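Local structure of phenylacetic acid degradation protein PaaI (Thermus thermophilus HB8, 1WLU) at residues R58-R72 against K105-L117. The protein probably hydrolyses acyl-CoA thioesters as a hot dog-fold thioesterase linked to phenylacetic acid degradation. Sequence-based numbering, arbitrary orientation.
Sequences RGPAVALSCRMDYFR and KLVALFTGTVFRL
Phe71 runs its ring alongside Leu109, and the CE2 corner meets Leu106 CD2 at 3.7 Å and Leu109 CB at 3.8 Å, so it fills the hollow between these two leucines. CG stands anti to the carbonyl carbon (chi1 -50°), which swings the ring back along its own chain until Asp69 O sits 4.0 Å above its plane. Cutting the ring back to an alanine is likely to open a gap beside Leu106 and Leu109 and leave Asp69 O without the ring lying against it. The strands form an antiparallel ladder from Ala61 opposite Arg116 to Tyr70 opposite Ala108, shifted by one where Leu64 and Ser65 both face Thr113 in a classic beta bulge; there Leu64 drapes its CG over Phe115 CB at 3.7 Å. On the face carrying Cys66, Met68 and Phe110, the small CB of Ala108 takes the methyl CE of Met68 at 3.7 Å. Met68 SD lies at the edge of the Phe110 ring, a Met-aromatic contact, while Cys66 SG approaches obliquely, 3.6 Å from Phe110 CZ. Gly112 suits this spot, since a CB would clash with that ring. Helix 40-56 packs here through Tyr44, Ala47 and Phe51. Arg116, bent at chi3 (69°), donates from NH2 to Arg58 O at 3.0 Å, while NH1 bonds to Ser90 O and a water ties NE to Gly59 O. On the face carrying Arg67 and Asp69, Arg67 NE meets the syn lone pair of Asp69 OD2 in a salt bridge; OD1 bonds to Ser65 OG of the second subunit, whose strand continues the sheet. Ala63, Tyr70 and Phe71 bind CoA on strand 61-70 and just beyond it, which pairs with its inner neighbour 105-116 in the hot dog sheet wrapped round helix 40-56.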
loop_
_atom_site.group_PDB
_atom_site.type_symbol
_atom_site.label_atom_id
_atom_site.label_comp_id
_atom_site.label_asym_id
_atom_site.label_seq_id
_atom_site.Cartn_x
_atom_site.Cartn_y
_atom_site.Cartn_z
ATOM N N ARG A 58 10.190 17.573 11.204
ATOM C CA ARG A 58 11.194 17.897 10.186
ATOM C C ARG A 58 10.784 19.107 9.357
ATOM O O ARG A 58 11.547 19.578 8.512
ATOM C CB ARG A 58 11.395 16.715 9.231
ATOM C CG ARG A 58 11.786 15.403 9.887
ATOM C CD ARG A 58 13.055 15.541 10.710
ATOM N NE ARG A 58 13.629 14.238 11.028
ATOM C CZ ARG A 58 14.675 14.057 11.827
ATOM N NH1 ARG A 58 15.263 15.099 12.401
ATOM N NH2 ARG A 58 15.144 12.836 12.040
ATOM N N GLY A 59 9.577 19.601 9.599
ATOM C CA GLY A 59 9.066 20.733 8.848
ATOM C C GLY A 59 7.686 20.375 8.330
ATOM O O GLY A 59 7.302 19.205 8.378
ATOM N N PRO A 60 6.915 21.347 7.826
ATOM C CA PRO A 60 5.568 21.089 7.307
ATOM C C PRO A 60 5.533 19.952 6.293
ATOM O O PRO A 60 6.302 19.938 5.333
ATOM C CB PRO A 60 5.176 22.428 6.693
ATOM C CG PRO A 60 5.883 23.410 7.584
ATOM C CD PRO A 60 7.247 22.780 7.728
ATOM N N ALA A 61 4.626 19.006 6.512
ATOM C CA ALA A 61 4.499 17.862 5.619
ATOM C C ALA A 61 3.076 17.331 5.627
ATOM O O ALA A 61 2.396 17.371 6.653
ATOM C CB ALA A 61 5.464 16.763 6.043
ATOM N N VAL A 62 2.632 16.838 4.476
ATOM C CA VAL A 62 1.295 16.280 4.347
ATOM C C VAL A 62 1.393 14.881 3.758
ATOM O O VAL A 62 2.266 14.596 2.937
ATOM C CB VAL A 62 0.393 17.152 3.444
ATOM C CG1 VAL A 62 0.151 18.504 4.108
ATOM C CG2 VAL A 62 1.034 17.332 2.081
ATOM N N ALA A 63 0.489 14.010 4.183
ATOM C CA ALA A 63 0.488 12.636 3.712
ATOM C C ALA A 63 0.203 12.492 2.227
ATOM O O ALA A 63 -0.627 13.210 1.665
ATOM C CB ALA A 63 -0.528 11.824 4.499
ATOM N N LEU A 64 0.914 11.562 1.600
ATOM C CA LEU A 64 0.712 11.241 0.196
ATOM C C LEU A 64 0.046 9.867 0.148
ATOM O O LEU A 64 -1.103 9.743 -0.271
ATOM C CB LEU A 64 2.042 11.192 -0.565
ATOM C CG LEU A 64 2.725 12.524 -0.890
ATOM C CD1 LEU A 64 4.056 12.252 -1.571
ATOM C CD2 LEU A 64 1.827 13.367 -1.787
ATOM N N SER A 65 0.766 8.845 0.607
ATOM C CA SER A 65 0.259 7.475 0.601
ATOM C C SER A 65 0.542 6.754 1.909
ATOM O O SER A 65 1.664 6.789 2.413
ATOM C CB SER A 65 0.904 6.689 -0.541
ATOM O OG SER A 65 0.378 5.374 -0.602
ATOM N N CYS A 66 -0.478 6.088 2.443
ATOM C CA CYS A 66 -0.341 5.350 3.691
ATOM C C CYS A 66 -0.948 3.963 3.578
ATOM O O CYS A 66 -1.989 3.777 2.945
ATOM C CB CYS A 66 -1.029 6.102 4.828
ATOM S SG CYS A 66 -0.415 7.782 5.044
ATOM N N ARG A 67 -0.287 2.992 4.197
ATOM C CA ARG A 67 -0.754 1.613 4.202
ATOM C C ARG A 67 -0.977 1.192 5.643
ATOM O O ARG A 67 -0.172 1.500 6.526
ATOM C CB ARG A 67 0.282 0.689 3.557
ATOM C CG ARG A 67 -0.080 -0.798 3.590
ATOM C CD ARG A 67 1.070 -1.609 3.010
ATOM N NE ARG A 67 0.885 -3.055 3.121
ATOM C CZ ARG A 67 0.562 -3.860 2.113
ATOM N NH1 ARG A 67 0.371 -3.376 0.891
ATOM N NH2 ARG A 67 0.453 -5.165 2.326
ATOM N N MET A 68 -2.081 0.496 5.879
ATOM C CA MET A 68 -2.412 0.017 7.208
ATOM C C MET A 68 -2.677 -1.483 7.125
ATOM O O MET A 68 -3.584 -1.918 6.410
ATOM C CB MET A 68 -3.656 0.740 7.732
ATOM C CG MET A 68 -4.042 0.374 9.150
ATOM S SD MET A 68 -2.914 1.052 10.376
ATOM C CE MET A 68 -3.917 0.871 11.859
ATOM N N ASP A 69 -1.868 -2.264 7.835
ATOM C CA ASP A 69 -2.015 -3.716 7.869
ATOM C C ASP A 69 -2.516 -4.091 9.259
ATOM O O ASP A 69 -1.867 -3.793 10.260
ATOM C CB ASP A 69 -0.674 -4.394 7.572
ATOM C CG ASP A 69 -0.229 -4.195 6.133
ATOM O OD1 ASP A 69 -1.027 -4.489 5.219
ATOM O OD2 ASP A 69 0.919 -3.754 5.913
ATOM N N TYR A 70 -3.677 -4.737 9.309
ATOM C CA TYR A 70 -4.309 -5.128 10.570
ATOM C C TYR A 70 -4.015 -6.575 10.937
ATOM O O TYR A 70 -4.222 -7.477 10.124
ATOM C CB TYR A 70 -5.820 -4.932 10.453
ATOM C CG TYR A 70 -6.238 -3.500 10.213
ATOM C CD1 TYR A 70 -6.511 -2.644 11.276
ATOM C CD2 TYR A 70 -6.365 -3.001 8.918
ATOM C CE1 TYR A 70 -6.906 -1.327 11.059
ATOM C CE2 TYR A 70 -6.755 -1.686 8.689
ATOM C CZ TYR A 70 -7.025 -0.856 9.765
ATOM O OH TYR A 70 -7.426 0.440 9.555
ATOM N N PHE A 71 -3.558 -6.799 12.170
ATOM C CA PHE A 71 -3.223 -8.156 12.609
ATOM C C PHE A 71 -4.118 -8.738 13.694
ATOM O O PHE A 71 -4.425 -9.930 13.670
ATOM C CB PHE A 71 -1.777 -8.223 13.113
ATOM C CG PHE A 71 -0.770 -7.630 12.171
ATOM C CD1 PHE A 71 -0.777 -7.957 10.819
ATOM C CD2 PHE A 71 0.197 -6.751 12.643
ATOM C CE1 PHE A 71 0.168 -7.415 9.948
ATOM C CE2 PHE A 71 1.145 -6.205 11.781
ATOM C CZ PHE A 71 1.131 -6.537 10.432
ATOM N N ARG A 72 -4.517 -7.906 14.652
ATOM C CA ARG A 72 -5.340 -8.375 15.763
ATOM C C ARG A 72 -6.431 -7.373 16.113
ATOM O O ARG A 72 -6.197 -6.168 16.114
ATOM C CB ARG A 72 -4.457 -8.592 16.999
ATOM C CG ARG A 72 -3.184 -9.393 16.735
ATOM C CD ARG A 72 -2.165 -9.202 17.855
ATOM N NE ARG A 72 -2.601 -9.784 19.122
ATOM C CZ ARG A 72 -2.600 -11.086 19.388
ATOM N NH1 ARG A 72 -2.183 -11.953 18.476
ATOM N NH2 ARG A 72 -3.017 -11.522 20.570
ATOM N N LYS A 105 1.594 -6.509 22.238
ATOM C CA LYS A 105 1.336 -7.212 20.984
ATOM C C LYS A 105 1.211 -6.236 19.818
ATOM O O LYS A 105 0.644 -5.155 19.969
ATOM C CB LYS A 105 0.045 -8.027 21.093
ATOM C CG LYS A 105 0.043 -9.061 22.212
ATOM C CD LYS A 105 1.093 -10.136 21.984
ATOM C CE LYS A 105 1.059 -11.181 23.089
ATOM N NZ LYS A 105 -0.268 -11.850 23.175
ATOM N N LEU A 106 1.741 -6.620 18.660
ATOM C CA LEU A 106 1.656 -5.771 17.472
ATOM C C LEU A 106 0.277 -5.978 16.852
ATOM O O LEU A 106 0.003 -7.009 16.235
ATOM C CB LEU A 106 2.747 -6.134 16.463
ATOM C CG LEU A 106 2.842 -5.228 15.229
ATOM C CD1 LEU A 106 3.244 -3.815 15.641
ATOM C CD2 LEU A 106 3.863 -5.800 14.259
ATOM N N VAL A 107 -0.580 -4.982 17.032
ATOM C CA VAL A 107 -1.955 -5.006 16.543
ATOM C C VAL A 107 -2.076 -4.632 15.067
ATOM O O VAL A 107 -2.951 -5.138 14.359
ATOM C CB VAL A 107 -2.828 -4.039 17.384
ATOM C CG1 VAL A 107 -4.233 -3.947 16.812
ATOM C CG2 VAL A 107 -2.875 -4.518 18.828
ATOM N N ALA A 108 -1.199 -3.746 14.608
ATOM C CA ALA A 108 -1.221 -3.300 13.219
ATOM C C ALA A 108 0.091 -2.628 12.859
ATOM O O ALA A 108 0.860 -2.232 13.735
ATOM C CB ALA A 108 -2.382 -2.326 12.997
ATOM N N LEU A 109 0.339 -2.515 11.559
ATOM C CA LEU A 109 1.545 -1.876 11.047
ATOM C C LEU A 109 1.123 -0.835 10.019
ATOM O O LEU A 109 0.400 -1.142 9.070
ATOM C CB LEU A 109 2.461 -2.902 10.379
ATOM C CG LEU A 109 3.722 -2.323 9.729
ATOM C CD1 LEU A 109 4.647 -1.778 10.806
ATOM C CD2 LEU A 109 4.428 -3.402 8.920
ATOM N N PHE A 110 1.591 0.390 10.214
ATOM C CA PHE A 110 1.280 1.507 9.332
ATOM C C PHE A 110 2.573 1.957 8.657
ATOM O O PHE A 110 3.618 2.055 9.295
ATOM C CB PHE A 110 0.650 2.623 10.188
ATOM C CG PHE A 110 0.436 3.936 9.477
ATOM C CD1 PHE A 110 1.516 4.750 9.136
ATOM C CD2 PHE A 110 -0.855 4.407 9.244
ATOM C CE1 PHE A 110 1.309 6.015 8.582
ATOM C CE2 PHE A 110 -1.068 5.669 8.691
ATOM C CZ PHE A 110 0.017 6.473 8.363
ATOM N N THR A 111 2.498 2.191 7.353
ATOM C CA THR A 111 3.647 2.640 6.578
ATOM C C THR A 111 3.158 3.856 5.801
ATOM O O THR A 111 2.195 3.759 5.047
ATOM C CB THR A 111 4.104 1.552 5.585
ATOM O OG1 THR A 111 4.257 0.305 6.275
ATOM C CG2 THR A 111 5.437 1.937 4.952
ATOM N N GLY A 112 3.806 5.002 5.979
ATOM C CA GLY A 112 3.345 6.186 5.277
ATOM C C GLY A 112 4.425 7.099 4.744
ATOM O O GLY A 112 5.516 7.187 5.306
ATOM N N THR A 113 4.112 7.775 3.644
ATOM C CA THR A 113 5.038 8.703 3.019
ATOM C C THR A 113 4.389 10.072 2.919
ATOM O O THR A 113 3.218 10.191 2.556
ATOM C CB THR A 113 5.432 8.219 1.616
ATOM O OG1 THR A 113 6.201 7.018 1.738
ATOM C CG2 THR A 113 6.258 9.277 0.888
ATOM N N VAL A 114 5.155 11.102 3.260
ATOM C CA VAL A 114 4.669 12.473 3.204
ATOM C C VAL A 114 5.391 13.267 2.135
ATOM O O VAL A 114 6.462 12.880 1.656
ATOM C CB VAL A 114 4.904 13.248 4.532
ATOM C CG1 VAL A 114 4.109 12.635 5.657
ATOM C CG2 VAL A 114 6.394 13.273 4.865
ATOM N N PHE A 115 4.780 14.387 1.770
ATOM C CA PHE A 115 5.357 15.318 0.820
ATOM C C PHE A 115 5.765 16.484 1.715
ATOM O O PHE A 115 4.955 16.976 2.503
ATOM C CB PHE A 115 4.310 15.769 -0.200
ATOM C CG PHE A 115 4.814 16.809 -1.160
ATOM C CD1 PHE A 115 4.590 18.161 -0.923
ATOM C CD2 PHE A 115 5.531 16.437 -2.292
ATOM C CE1 PHE A 115 5.076 19.129 -1.802
ATOM C CE2 PHE A 115 6.020 17.395 -3.176
ATOM C CZ PHE A 115 5.792 18.744 -2.930
ATOM N N ARG A 116 7.024 16.897 1.622
ATOM C CA ARG A 116 7.518 17.997 2.443
ATOM C C ARG A 116 7.254 19.319 1.739
ATOM O O ARG A 116 7.740 19.553 0.633
ATOM C CB ARG A 116 9.012 17.812 2.711
ATOM C CG ARG A 116 9.349 16.447 3.301
ATOM C CD ARG A 116 10.825 16.330 3.622
ATOM N NE ARG A 116 11.200 17.189 4.741
ATOM C CZ ARG A 116 12.452 17.486 5.069
ATOM N NH1 ARG A 116 13.461 16.997 4.361
ATOM N NH2 ARG A 116 12.695 18.272 6.109
ATOM N N LEU A 117 6.472 20.174 2.391
ATOM C CA LEU A 117 6.104 21.473 1.837
ATOM C C LEU A 117 7.239 22.490 1.913
ATOM O O LEU A 117 8.235 22.221 2.614
ATOM C CB LEU A 117 4.881 22.017 2.580
ATOM C CG LEU A 117 3.650 21.106 2.631
ATOM C CD1 LEU A 117 2.603 21.712 3.554
ATOM C CD2 LEU A 117 3.091 20.912 1.230
HETATM O O HOH W 1 9.028 17.552 6.695
HETATM O O HOH W 2 1.919 -1.175 6.583
#